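Local structure of ricin B lectin (Clostridium thermocellum, 3VSF) at residues V381-Q386 / Q436-G441; Y409-N414 / N444-F449; R419-K424 / G432-Y437. The protein acts as an exo-beta-1,3-galactanase of glycoside hydrolase family 43 and carries a ricin-type beta-trefoil lectin module that binds galactose. All coordinates share one frame; numbering follows the deposited sequence.

Interaction 1: V381-Q386 / Q436-G441; sequences VDNAAQ and QYTSNG
Gln436 and Asn383 each send a side-chain amide to the opposite backbone, tying a tight turn to a strand end in the ricin-type beta-trefoil module. Asp382 to Ala385 form a type II beta turn that leads into strand 385-390, while Gln436 and Tyr437 are the last residues of strand 432-437. Two backbone bonds join the pieces: Ala384 N donates a hydrogen bond to Gln436 O (2.8 Å), and Gln436 N donates one to Ala385 O (3.0 Å). The side chain of Gln436 leaves CB with CG between its own backbone N and carbonyl carbon (chi1 66°), then runs extended. It passes over the methyl of Ala385, 3.8 Å separating Gln436 CG from Ala385 CB, and delivers NE2 to Asp382 O at 2.8 Å. That carbonyl lies some 31° out of the plane of the glutamine amide, a bent bond. NE2 also donates to Ser380 O, so two carbonyls grip the buried amide nitrogen and hold its rotation. Asn383, within the turn, makes the second side-chain contact. With its CG anti to the backbone N (chi1 -163°), its amide comes up to Tyr437 and Thr438; OD1 takes a weak hydrogen bond from Thr438 N at 3.1 Å. ND2 lies obliquely off the Tyr437 ring. Beyond Thr438 the chain goes on to Asn440, a galactose-binding residue. The methyl CB of Ala384 touches Tyr437 CD1 at 4.1 Å.

Interaction 2: Y409-N414 / N444-F449; sequences YKKIVN and NQHWKF
This is a short antiparallel strand pairing in the beta-trefoil lectin module, centred on Lys410 and Trp447, where strand 409-414 pairs with strand 447-453. Lys410 N donates to Trp447 O (2.7 Å) and Trp447 N returns a bond to Lys410 O (2.8 Å); the strand axes then diverge, their directions 113° apart. Gln445 and Trp447 form the Gln-x-Trp signature of ricin-type trefoils. On the Trp447 side of the sheet, Ile412 supplies the apolar partner. Its CG1 stands anti to the carbonyl carbon (chi1 -54°) and its chain is extended, which lays CD1 over the five-membered ring of the indole in a CH-pi contact, 4.2 Å from the ring centroid. The same methyl touches the end of the next aromatic, with 4.0 Å between Ile412 CD1 and Phe449 CZ. The indole is fixed in turn by a hydrogen bond from Trp447 NE1 to Leu421 O. On the other side, Lys448 CB rests obliquely against the Tyr409 ring, and Tyr409 CB meets His446 CB at 3.9 Å. Gln445 faces the galactose site: its NE2 donates to Asp422 OD2 and to the carbonyl of Thr438, while its OE1 accepts from Asn440 N. Lys411 CG lies 3.8 Å from Gln445 O, in the 3-10 segment before the strand.

Interaction 3: R419-K424 / G432-Y437; sequences RALDVK and GVLIQY
Asp422 and Ile435 face each other across a beta hairpin and exchange two backbone hydrogen bonds, each 2.7 Å from donor N to acceptor O. Ala420 and Tyr437 form a second such pair towards the open end, and Lys424 N adds a longer bond to Val433 O. The side chain of Asp422 rises from this frame with CG anti to the backbone N (chi1 -179°), alongside both Ile435 and Tyr437. Its CB packs against the diagonal neighbour, 3.6 Å from Tyr437 CB. One atom further, Asp422 CG is 3.8 Å from that same Tyr437 CB, the carboxylate plane turned 41° from the phenol ring. At the tip the two oxygens part company: OD1 lies alongside Ile435, 3.9 Å from its CG1, whereas OD2 accepts a hydrogen bond from Gln445 NE2. Ile435 CD1 reaches across the hairpin to Lys424 CB, 4.0 Å away. On the opposite face Val423 CG2 touches Leu434 CD1 at 3.9 Å, and both leucines, Leu421 and Leu434, turn inward to Ile468. At the hairpin's open end the extended chain of Arg419 crosses the Gln436 amide obliquely on its way to Val381 O and Glu337. A hairpin whose one face feeds the apolar interior while the other presents an aspartate characterises the galactose-binding site of this beta-trefoil, which Asp422 forms with Asp425, Asn440 and Asn444.

Overall arrangement
From the N terminus, 381-386 comes first and pairs with 436-441, so interaction 1 closes a loop of about fifty residues. Segment 409-414 opens inside that loop but finds its partner, 444-449, only after it has closed; interactions 1 and 2 therefore cross. Interaction 3, the hairpin of 419-424 with 432-437, is nested within interaction 2 and ends on the same strand as interaction 1, sharing Gln436 and Tyr437. Interactions 1 and 3 lie in one sheet, with strand 432-437 between 385-390 and 420-423; interaction 2 belongs to the other sheet of the trefoil. A backbone bond from Leu421 N to Ile412 O joins interactions 2 and 3.

Interaction 1: V381-Q386 / Q436-G441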
ATOM      1  N   VAL A 381       5.090 -22.024   0.380  1.00 61.63           N
ATOM      2  CA  VAL A 381       5.215 -20.595   0.127  1.00 65.32           C
ATOM      3  C   VAL A 381       4.163 -19.839   0.926  1.00 64.13           C
ATOM      4  O   VAL A 381       4.068 -18.615   0.847  1.00 63.62           O
ATOM      5  CB  VAL A 381       5.059 -20.264  -1.367  1.00 67.12           C
ATOM      6  CG1 VAL A 381       6.259 -20.776  -2.151  1.00 69.53           C
ATOM      7  CG2 VAL A 381       3.763 -20.847  -1.910  1.00 63.25           C
ATOM      8  N   ASP A 382       3.372 -20.582   1.694  1.00 64.18           N
ATOM      9  CA  ASP A 382       2.334 -19.994   2.532  1.00 64.91           C
ATOM     10  C   ASP A 382       2.930 -19.029   3.548  1.00 63.79           C
ATOM     11  O   ASP A 382       4.088 -19.163   3.942  1.00 63.53           O
ATOM     12  CB  ASP A 382       1.545 -21.088   3.254  1.00 62.96           C
ATOM     13  CG  ASP A 382       0.681 -21.902   2.311  1.00 68.02           C
ATOM     14  OD1 ASP A 382       0.851 -21.765   1.083  1.00 71.38           O
ATOM     15  OD2 ASP A 382      -0.163 -22.682   2.801  1.00 67.35           O
ATOM     16  N   ASN A 383       2.132 -18.054   3.968  1.00 62.98           N
ATOM     17  CA  ASN A 383       2.577 -17.082   4.955  1.00 61.40           C
ATOM     18  C   ASN A 383       2.612 -17.697   6.350  1.00 60.75           C
ATOM     19  O   ASN A 383       1.743 -18.492   6.707  1.00 62.87           O
ATOM     20  CB  ASN A 383       1.667 -15.852   4.937  1.00 60.31           C
ATOM     21  CG  ASN A 383       2.288 -14.658   5.633  1.00 62.21           C
ATOM     22  OD1 ASN A 383       3.509 -14.498   5.644  1.00 59.19           O
ATOM     23  ND2 ASN A 383       1.447 -13.812   6.219  1.00 56.52           N
ATOM     24  N   ALA A 384       3.627 -17.329   7.129  1.00 59.05           N
ATOM     25  CA  ALA A 384       3.793 -17.830   8.492  1.00 58.01           C
ATOM     26  C   ALA A 384       4.169 -19.311   8.537  1.00 60.40           C
ATOM     27  O   ALA A 384       4.024 -19.964   9.571  1.00 61.61           O
ATOM     28  CB  ALA A 384       2.540 -17.568   9.321  1.00 53.40           C
ATOM     29  N   ALA A 385       4.652 -19.834   7.415  1.00 60.12           N
ATOM     30  CA  ALA A 385       5.086 -21.226   7.351  1.00 57.14           C
ATOM     31  C   ALA A 385       6.281 -21.462   8.270  1.00 56.51           C
ATOM     32  O   ALA A 385       7.183 -20.629   8.355  1.00 55.54           O
ATOM     33  CB  ALA A 385       5.428 -21.613   5.920  1.00 57.04           C
ATOM     34  N   GLN A 386       6.278 -22.600   8.957  1.00 55.32           N
ATOM     35  CA  GLN A 386       7.332 -22.932   9.910  1.00 50.09           C
ATOM     36  C   GLN A 386       8.678 -23.138   9.225  1.00 53.72           C
ATOM     37  O   GLN A 386       8.760 -23.769   8.172  1.00 55.21           O
ATOM     38  CB  GLN A 386       6.955 -24.188  10.700  1.00 52.56           C
ATOM     39  CG  GLN A 386       8.058 -24.708  11.613  1.00 52.77           C
ATOM     40  CD  GLN A 386       8.299 -23.810  12.809  1.00 54.43           C
ATOM     41  OE1 GLN A 386       7.367 -23.457  13.532  1.00 55.18           O
ATOM     42  NE2 GLN A 386       9.554 -23.432  13.024  1.00 51.47           N
ATOM     43  N   GLN A 436       8.538 -17.914   8.129  1.00 51.30           N
ATOM     44  CA  GLN A 436       8.665 -16.997   7.005  1.00 53.45           C
ATOM     45  C   GLN A 436       7.413 -16.132   6.960  1.00 52.11           C
ATOM     46  O   GLN A 436       6.295 -16.646   6.971  1.00 53.00           O
ATOM     47  CB  GLN A 436       8.854 -17.751   5.687  1.00 51.22           C
ATOM     48  CG  GLN A 436       7.655 -18.579   5.253  1.00 54.45           C
ATOM     49  CD  GLN A 436       7.796 -19.104   3.837  1.00 55.27           C
ATOM     50  OE1 GLN A 436       8.813 -18.881   3.180  1.00 54.62           O
ATOM     51  NE2 GLN A 436       6.774 -19.800   3.359  1.00 57.01           N
ATOM     52  N   TYR A 437       7.597 -14.818   6.928  1.00 53.81           N
ATOM     53  CA  TYR A 437       6.466 -13.903   6.987  1.00 57.37           C
ATOM     54  C   TYR A 437       6.634 -12.750   6.006  1.00 56.31           C
ATOM     55  O   TYR A 437       7.740 -12.469   5.545  1.00 57.24           O
ATOM     56  CB  TYR A 437       6.297 -13.365   8.409  1.00 55.87           C
ATOM     57  CG  TYR A 437       4.913 -12.839   8.715  1.00 55.29           C
ATOM     58  CD1 TYR A 437       3.850 -13.709   8.922  1.00 57.87           C
ATOM     59  CD2 TYR A 437       4.670 -11.475   8.811  1.00 58.99           C
ATOM     60  CE1 TYR A 437       2.583 -13.235   9.207  1.00 59.25           C
ATOM     61  CE2 TYR A 437       3.405 -10.992   9.095  1.00 54.04           C
ATOM     62  CZ  TYR A 437       2.366 -11.876   9.293  1.00 56.61           C
ATOM     63  OH  TYR A 437       1.105 -11.402   9.577  1.00 60.13           O
ATOM     64  N   THR A 438       5.526 -12.090   5.689  1.00 58.15           N
ATOM     65  CA  THR A 438       5.546 -10.938   4.798  1.00 54.14           C
ATOM     66  C   THR A 438       6.461  -9.864   5.368  1.00 52.51           C
ATOM     67  O   THR A 438       6.463  -9.618   6.574  1.00 54.95           O
ATOM     68  CB  THR A 438       4.136 -10.351   4.623  1.00 59.12           C
ATOM     69  OG1 THR A 438       3.862  -9.434   5.689  1.00 62.54           O
ATOM     70  CG2 THR A 438       3.096 -11.459   4.638  1.00 58.24           C
ATOM     71  N   SER A 439       7.247  -9.230   4.505  1.00 51.46           N
ATOM     72  CA  SER A 439       8.151  -8.176   4.945  1.00 54.10           C
ATOM     73  C   SER A 439       7.355  -6.998   5.499  1.00 57.13           C
ATOM     74  O   SER A 439       6.415  -6.523   4.863  1.00 55.54           O
ATOM     75  CB  SER A 439       9.048  -7.716   3.795  1.00 54.77           C
ATOM     76  OG  SER A 439       9.972  -6.736   4.232  1.00 57.82           O
ATOM     77  N   ASN A 440       7.729  -6.535   6.687  1.00 54.40           N
ATOM     78  CA  ASN A 440       7.014  -5.437   7.329  1.00 53.38           C
ATOM     79  C   ASN A 440       7.932  -4.492   8.101  1.00 55.31           C
ATOM     80  O   ASN A 440       7.483  -3.768   8.991  1.00 53.91           O
ATOM     81  CB  ASN A 440       5.914  -5.975   8.245  1.00 54.31           C
ATOM     82  CG  ASN A 440       6.447  -6.910   9.313  1.00 52.86           C
ATOM     83  OD1 ASN A 440       7.582  -6.772   9.767  1.00 50.47           O
ATOM     84  ND2 ASN A 440       5.626  -7.872   9.716  1.00 52.25           N
ATOM     85  N   GLY A 441       9.215  -4.508   7.756  1.00 55.03           N
ATOM     86  CA  GLY A 441      10.182  -3.607   8.355  1.00 50.23           C
ATOM     87  C   GLY A 441      10.386  -3.820   9.843  1.00 51.90           C
ATOM     88  O   GLY A 441      11.094  -3.052  10.495  1.00 51.48           O
TER

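Interaction 2: Y409-N414 / N444-F449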
ATOM      1  N   TYR A 409      22.750  -5.158  10.285  1.00 70.15           N
ATOM      2  CA  TYR A 409      21.655  -6.110  10.129  1.00 67.45           C
ATOM      3  C   TYR A 409      21.238  -6.286   8.671  1.00 65.94           C
ATOM      4  O   TYR A 409      21.537  -5.447   7.824  1.00 69.72           O
ATOM      5  CB  TYR A 409      20.459  -5.687  10.986  1.00 64.14           C
ATOM      6  CG  TYR A 409      20.810  -5.503  12.445  1.00 66.81           C
ATOM      7  CD1 TYR A 409      20.760  -6.570  13.333  1.00 67.22           C
ATOM      8  CD2 TYR A 409      21.203  -4.263  12.934  1.00 69.66           C
ATOM      9  CE1 TYR A 409      21.086  -6.408  14.667  1.00 68.67           C
ATOM     10  CE2 TYR A 409      21.530  -4.091  14.268  1.00 70.30           C
ATOM     11  CZ  TYR A 409      21.470  -5.167  15.129  1.00 71.31           C
ATOM     12  OH  TYR A 409      21.794  -5.000  16.456  1.00 68.63           O
ATOM     13  N   LYS A 410      20.549  -7.388   8.390  1.00 64.47           N
ATOM     14  CA  LYS A 410      20.150  -7.724   7.029  1.00 62.95           C
ATOM     15  C   LYS A 410      18.836  -8.499   7.007  1.00 61.19           C
ATOM     16  O   LYS A 410      18.390  -9.014   8.030  1.00 62.51           O
ATOM     17  CB  LYS A 410      21.240  -8.549   6.343  1.00 68.14           C
ATOM     18  CG  LYS A 410      22.544  -7.803   6.111  1.00 74.88           C
ATOM     19  CD  LYS A 410      23.651  -8.750   5.676  1.00 71.34           C
ATOM     20  CE  LYS A 410      24.914  -7.989   5.307  1.00 76.55           C
ATOM     21  NZ  LYS A 410      24.697  -7.100   4.132  1.00 78.63           N
ATOM     22  N   LYS A 411      18.227  -8.578   5.829  1.00 62.18           N
ATOM     23  CA  LYS A 411      17.004  -9.349   5.643  1.00 61.16           C
ATOM     24  C   LYS A 411      17.309 -10.687   4.983  1.00 64.23           C
ATOM     25  O   LYS A 411      17.905 -10.733   3.907  1.00 67.40           O
ATOM     26  CB  LYS A 411      16.003  -8.577   4.784  1.00 60.44           C
ATOM     27  CG  LYS A 411      14.956  -7.803   5.565  1.00 60.99           C
ATOM     28  CD  LYS A 411      13.981  -7.115   4.622  1.00 58.99           C
ATOM     29  CE  LYS A 411      13.354  -8.111   3.657  1.00 59.36           C
ATOM     30  NZ  LYS A 411      12.477  -7.446   2.653  1.00 58.98           N
ATOM     31  N   ILE A 412      16.901 -11.772   5.628  1.00 61.32           N
ATOM     32  CA  ILE A 412      17.049 -13.097   5.046  1.00 58.12           C
ATOM     33  C   ILE A 412      15.756 -13.485   4.338  1.00 59.35           C
ATOM     34  O   ILE A 412      14.776 -13.860   4.980  1.00 59.16           O
ATOM     35  CB  ILE A 412      17.396 -14.150   6.112  1.00 58.34           C
ATOM     36  CG1 ILE A 412      18.632 -13.718   6.903  1.00 54.83           C
ATOM     37  CG2 ILE A 412      17.621 -15.510   5.466  1.00 60.61           C
ATOM     38  CD1 ILE A 412      19.063 -14.712   7.958  1.00 52.56           C
ATOM     39  N   VAL A 413      15.759 -13.387   3.013  1.00 61.32           N
ATOM     40  CA  VAL A 413      14.552 -13.609   2.225  1.00 62.75           C
ATOM     41  C   VAL A 413      14.597 -14.935   1.474  1.00 61.09           C
ATOM     42  O   VAL A 413      15.590 -15.257   0.826  1.00 61.30           O
ATOM     43  CB  VAL A 413      14.328 -12.470   1.210  1.00 61.32           C
ATOM     44  CG1 VAL A 413      12.975 -12.623   0.529  1.00 61.48           C
ATOM     45  CG2 VAL A 413      14.433 -11.119   1.896  1.00 60.24           C
ATOM     46  N   ASN A 414      13.513 -15.698   1.565  1.00 60.98           N
ATOM     47  CA  ASN A 414      13.404 -16.961   0.845  1.00 63.68           C
ATOM     48  C   ASN A 414      13.282 -16.705  -0.652  1.00 66.63           C
ATOM     49  O   ASN A 414      12.727 -15.690  -1.069  1.00 70.54           O
ATOM     50  CB  ASN A 414      12.201 -17.760   1.353  1.00 64.71           C
ATOM     51  CG  ASN A 414      12.238 -19.213   0.917  1.00 67.43           C
ATOM     52  OD1 ASN A 414      11.608 -19.596  -0.069  1.00 67.79           O
ATOM     53  ND2 ASN A 414      12.976 -20.032   1.657  1.00 62.94           N
ATOM     54  N   ASN A 444      12.100  -7.875  14.109  1.00 56.45           N
ATOM     55  CA  ASN A 444      12.120  -9.329  14.189  1.00 53.80           C
ATOM     56  C   ASN A 444      12.373  -9.966  12.827  1.00 53.76           C
ATOM     57  O   ASN A 444      12.240 -11.179  12.664  1.00 56.71           O
ATOM     58  CB  ASN A 444      10.818  -9.857  14.795  1.00 55.88           C
ATOM     59  CG  ASN A 444       9.602  -9.503  13.962  1.00 57.59           C
ATOM     60  OD1 ASN A 444       9.568  -8.469  13.295  1.00 58.01           O
ATOM     61  ND2 ASN A 444       8.591 -10.364  13.998  1.00 58.47           N
ATOM     62  N   GLN A 445      12.734  -9.138  11.852  1.00 52.60           N
ATOM     63  CA  GLN A 445      13.068  -9.615  10.515  1.00 50.71           C
ATOM     64  C   GLN A 445      14.462  -9.144  10.115  1.00 54.04           C
ATOM     65  O   GLN A 445      14.909  -9.374   8.991  1.00 56.91           O
ATOM     66  CB  GLN A 445      12.032  -9.138   9.494  1.00 50.56           C
ATOM     67  CG  GLN A 445      10.624  -9.640   9.765  1.00 52.41           C
ATOM     68  CD  GLN A 445       9.651  -9.288   8.657  1.00 53.09           C
ATOM     69  OE1 GLN A 445       9.987  -8.550   7.730  1.00 56.87           O
ATOM     70  NE2 GLN A 445       8.436  -9.819   8.745  1.00 51.33           N
ATOM     71  N   HIS A 446      15.142  -8.480  11.046  1.00 51.46           N
ATOM     72  CA  HIS A 446      16.507  -8.021  10.820  1.00 57.21           C
ATOM     73  C   HIS A 446      17.505  -8.928  11.532  1.00 60.04           C
ATOM     74  O   HIS A 446      17.345  -9.234  12.714  1.00 59.74           O
ATOM     75  CB  HIS A 446      16.673  -6.576  11.294  1.00 59.91           C
ATOM     76  CG  HIS A 446      15.862  -5.589  10.514  1.00 61.42           C
ATOM     77  ND1 HIS A 446      15.839  -4.243  10.812  1.00 61.69           N
ATOM     78  CD2 HIS A 446      15.048  -5.751   9.445  1.00 58.19           C
ATOM     79  CE1 HIS A 446      15.044  -3.619   9.961  1.00 62.04           C
ATOM     80  NE2 HIS A 446      14.551  -4.511   9.121  1.00 57.83           N
ATOM     81  N   TRP A 447      18.536  -9.352  10.809  1.00 61.34           N
ATOM     82  CA  TRP A 447      19.507 -10.299  11.346  1.00 61.29           C
ATOM     83  C   TRP A 447      20.940  -9.811  11.182  1.00 64.09           C
ATOM     84  O   TRP A 447      21.325  -9.340  10.112  1.00 65.74           O
ATOM     85  CB  TRP A 447      19.345 -11.659  10.664  1.00 57.37           C
ATOM     86  CG  TRP A 447      17.971 -12.231  10.800  1.00 55.56           C
ATOM     87  CD1 TRP A 447      16.938 -12.099   9.921  1.00 53.17           C
ATOM     88  CD2 TRP A 447      17.479 -13.024  11.885  1.00 55.32           C
ATOM     89  NE1 TRP A 447      15.831 -12.763  10.390  1.00 53.28           N
ATOM     90  CE2 TRP A 447      16.137 -13.341  11.596  1.00 56.15           C
ATOM     91  CE3 TRP A 447      18.041 -13.499  13.074  1.00 53.96           C
ATOM     92  CZ2 TRP A 447      15.349 -14.109  12.450  1.00 56.42           C
ATOM     93  CZ3 TRP A 447      17.259 -14.261  13.921  1.00 51.88           C
ATOM     94  CH2 TRP A 447      15.929 -14.559  13.604  1.00 52.29           C
ATOM     95  N   LYS A 448      21.728  -9.932  12.246  1.00 63.84           N
ATOM     96  CA  LYS A 448      23.139  -9.569  12.190  1.00 65.27           C
ATOM     97  C   LYS A 448      24.027 -10.809  12.172  1.00 66.21           C
ATOM     98  O   LYS A 448      23.848 -11.726  12.976  1.00 64.90           O
ATOM     99  CB  LYS A 448      23.523  -8.670  13.368  1.00 67.47           C
ATOM    100  CG  LYS A 448      24.976  -8.220  13.341  1.00 69.45           C
ATOM    101  CD  LYS A 448      25.283  -7.219  14.442  1.00 74.67           C
ATOM    102  CE  LYS A 448      25.218  -7.861  15.818  1.00 75.46           C
ATOM    103  NZ  LYS A 448      25.592  -6.897  16.891  1.00 77.59           N
ATOM    104  N   PHE A 449      24.984 -10.830  11.251  1.00 68.46           N
ATOM    105  CA  PHE A 449      25.921 -11.940  11.143  1.00 63.11           C
ATOM    106  C   PHE A 449      27.210 -11.646  11.900  1.00 65.16           C
ATOM    107  O   PHE A 449      27.862 -10.629  11.665  1.00 67.57           O
ATOM    108  CB  PHE A 449      26.232 -12.238   9.675  1.00 59.73           C
ATOM    109  CG  PHE A 449      25.081 -12.840   8.922  1.00 61.63           C
ATOM    110  CD1 PHE A 449      25.056 -14.195   8.638  1.00 62.95           C
ATOM    111  CD2 PHE A 449      24.021 -12.053   8.504  1.00 59.56           C
ATOM    112  CE1 PHE A 449      23.997 -14.752   7.945  1.00 64.78           C
ATOM    113  CE2 PHE A 449      22.960 -12.606   7.812  1.00 59.64           C
ATOM    114  CZ  PHE A 449      22.947 -13.956   7.533  1.00 60.52           C
TER

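Interaction 3: R419-K424 / G432-Y437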
ATOM      1  N   ARG A 419       9.000 -14.149   1.018  1.00 59.56           N
ATOM      2  CA  ARG A 419       8.807 -13.886   2.437  1.00 54.60           C
ATOM      3  C   ARG A 419      10.137 -13.858   3.182  1.00 54.76           C
ATOM      4  O   ARG A 419      11.112 -14.475   2.754  1.00 58.94           O
ATOM      5  CB  ARG A 419       7.867 -14.927   3.043  1.00 56.65           C
ATOM      6  CG  ARG A 419       6.603 -15.128   2.226  1.00 57.86           C
ATOM      7  CD  ARG A 419       5.587 -15.995   2.945  1.00 61.01           C
ATOM      8  NE  ARG A 419       4.403 -16.215   2.121  1.00 63.25           N
ATOM      9  CZ  ARG A 419       3.418 -15.335   1.979  1.00 64.78           C
ATOM     10  NH1 ARG A 419       3.473 -14.169   2.609  1.00 63.71           N
ATOM     11  NH2 ARG A 419       2.378 -15.619   1.206  1.00 63.84           N
ATOM     12  N   ALA A 420      10.171 -13.137   4.299  1.00 54.63           N
ATOM     13  CA  ALA A 420      11.404 -12.959   5.059  1.00 56.18           C
ATOM     14  C   ALA A 420      11.439 -13.822   6.316  1.00 54.49           C
ATOM     15  O   ALA A 420      10.397 -14.179   6.867  1.00 53.19           O
ATOM     16  CB  ALA A 420      11.593 -11.493   5.419  1.00 53.89           C
ATOM     17  N   LEU A 421      12.647 -14.152   6.762  1.00 53.79           N
ATOM     18  CA  LEU A 421      12.829 -14.900   7.998  1.00 51.95           C
ATOM     19  C   LEU A 421      12.331 -14.048   9.157  1.00 50.79           C
ATOM     20  O   LEU A 421      12.827 -12.946   9.386  1.00 50.89           O
ATOM     21  CB  LEU A 421      14.300 -15.263   8.196  1.00 53.28           C
ATOM     22  CG  LEU A 421      14.619 -16.273   9.301  1.00 51.01           C
ATOM     23  CD1 LEU A 421      13.926 -17.601   9.032  1.00 46.09           C
ATOM     24  CD2 LEU A 421      16.119 -16.467   9.424  1.00 54.14           C
ATOM     25  N   ASP A 422      11.347 -14.564   9.884  1.00 52.01           N
ATOM     26  CA  ASP A 422      10.661 -13.777  10.899  1.00 54.48           C
ATOM     27  C   ASP A 422      10.539 -14.520  12.225  1.00 52.53           C
ATOM     28  O   ASP A 422      10.246 -15.714  12.252  1.00 52.17           O
ATOM     29  CB  ASP A 422       9.270 -13.386  10.393  1.00 51.53           C
ATOM     30  CG  ASP A 422       8.498 -12.546  11.389  1.00 57.50           C
ATOM     31  OD1 ASP A 422       7.854 -13.127  12.288  1.00 57.74           O
ATOM     32  OD2 ASP A 422       8.530 -11.304  11.268  1.00 61.12           O
ATOM     33  N   VAL A 423      10.767 -13.805  13.322  1.00 50.95           N
ATOM     34  CA  VAL A 423      10.543 -14.358  14.652  1.00 49.29           C
ATOM     35  C   VAL A 423       9.076 -14.178  15.029  1.00 52.49           C
ATOM     36  O   VAL A 423       8.634 -13.071  15.334  1.00 52.18           O
ATOM     37  CB  VAL A 423      11.430 -13.680  15.709  1.00 49.62           C
ATOM     38  CG1 VAL A 423      11.224 -14.331  17.067  1.00 49.57           C
ATOM     39  CG2 VAL A 423      12.892 -13.748  15.298  1.00 49.50           C
ATOM     40  N   LYS A 424       8.328 -15.277  14.998  1.00 51.05           N
ATOM     41  CA  LYS A 424       6.884 -15.256  15.218  1.00 51.31           C
ATOM     42  C   LYS A 424       6.449 -14.349  16.370  1.00 53.21           C
ATOM     43  O   LYS A 424       6.971 -14.440  17.481  1.00 52.38           O
ATOM     44  CB  LYS A 424       6.370 -16.681  15.448  1.00 53.15           C
ATOM     45  CG  LYS A 424       4.864 -16.792  15.622  1.00 51.25           C
ATOM     46  CD  LYS A 424       4.450 -18.242  15.830  1.00 50.81           C
ATOM     47  CE  LYS A 424       2.965 -18.369  16.130  1.00 55.99           C
ATOM     48  NZ  LYS A 424       2.122 -17.895  14.997  1.00 62.42           N
ATOM     49  N   GLY A 432      11.428 -19.437  20.990  1.00 53.09           N
ATOM     50  CA  GLY A 432      10.565 -18.698  20.087  1.00 51.35           C
ATOM     51  C   GLY A 432      10.719 -19.169  18.654  1.00 50.74           C
ATOM     52  O   GLY A 432      11.781 -19.015  18.050  1.00 51.91           O
ATOM     53  N   VAL A 433       9.652 -19.742  18.110  1.00 45.61           N
ATOM     54  CA  VAL A 433       9.677 -20.314  16.768  1.00 47.11           C
ATOM     55  C   VAL A 433       9.965 -19.282  15.680  1.00 49.43           C
ATOM     56  O   VAL A 433       9.501 -18.144  15.750  1.00 56.93           O
ATOM     57  CB  VAL A 433       8.350 -21.036  16.452  1.00 51.33           C
ATOM     58  CG1 VAL A 433       7.912 -20.762  15.020  1.00 54.64           C
ATOM     59  CG2 VAL A 433       8.482 -22.529  16.712  1.00 46.90           C
ATOM     60  N   LEU A 434      10.739 -19.690  14.679  1.00 48.55           N
ATOM     61  CA  LEU A 434      11.001 -18.855  13.511  1.00 47.60           C
ATOM     62  C   LEU A 434      10.119 -19.277  12.342  1.00 49.32           C
ATOM     63  O   LEU A 434       9.899 -20.466  12.116  1.00 53.25           O
ATOM     64  CB  LEU A 434      12.475 -18.930  13.109  1.00 48.04           C
ATOM     65  CG  LEU A 434      13.397 -17.830  13.640  1.00 50.23           C
ATOM     66  CD1 LEU A 434      13.254 -17.677  15.145  1.00 52.53           C
ATOM     67  CD2 LEU A 434      14.844 -18.111  13.259  1.00 47.34           C
ATOM     68  N   ILE A 435       9.617 -18.296  11.601  1.00 50.41           N
ATOM     69  CA  ILE A 435       8.760 -18.559  10.454  1.00 49.05           C
ATOM     70  C   ILE A 435       9.161 -17.681   9.279  1.00 48.83           C
ATOM     71  O   ILE A 435      10.026 -16.815   9.408  1.00 47.78           O
ATOM     72  CB  ILE A 435       7.280 -18.274  10.780  1.00 51.38           C
ATOM     73  CG1 ILE A 435       7.088 -16.795  11.124  1.00 52.38           C
ATOM     74  CG2 ILE A 435       6.801 -19.155  11.922  1.00 51.11           C
ATOM     75  CD1 ILE A 435       5.663 -16.427  11.476  1.00 52.03           C
ATOM     76  N   GLN A 436       8.538 -17.914   8.129  1.00 51.30           N
ATOM     77  CA  GLN A 436       8.665 -16.997   7.005  1.00 53.45           C
ATOM     78  C   GLN A 436       7.413 -16.132   6.960  1.00 52.11           C
ATOM     79  O   GLN A 436       6.295 -16.646   6.971  1.00 53.00           O
ATOM     80  CB  GLN A 436       8.854 -17.751   5.687  1.00 51.22           C
ATOM     81  CG  GLN A 436       7.655 -18.579   5.253  1.00 54.45           C
ATOM     82  CD  GLN A 436       7.796 -19.104   3.837  1.00 55.27           C
ATOM     83  OE1 GLN A 436       8.813 -18.881   3.180  1.00 54.62           O
ATOM     84  NE2 GLN A 436       6.774 -19.800   3.359  1.00 57.01           N
ATOM     85  N   TYR A 437       7.597 -14.818   6.928  1.00 53.81           N
ATOM     86  CA  TYR A 437       6.466 -13.903   6.987  1.00 57.37           C
ATOM     87  C   TYR A 437       6.634 -12.750   6.006  1.00 56.31           C
ATOM     88  O   TYR A 437       7.740 -12.469   5.545  1.00 57.24           O
ATOM     89  CB  TYR A 437       6.297 -13.365   8.409  1.00 55.87           C
ATOM     90  CG  TYR A 437       4.913 -12.839   8.715  1.00 55.29           C
ATOM     91  CD1 TYR A 437       3.850 -13.709   8.922  1.00 57.87           C
ATOM     92  CD2 TYR A 437       4.670 -11.475   8.811  1.00 58.99           C
ATOM     93  CE1 TYR A 437       2.583 -13.235   9.207  1.00 59.25           C
ATOM     94  CE2 TYR A 437       3.405 -10.992   9.095  1.00 54.04           C
ATOM     95  CZ  TYR A 437       2.366 -11.876   9.293  1.00 56.61           C
ATOM     96  OH  TYR A 437       1.105 -11.402   9.577  1.00 60.13           O
TER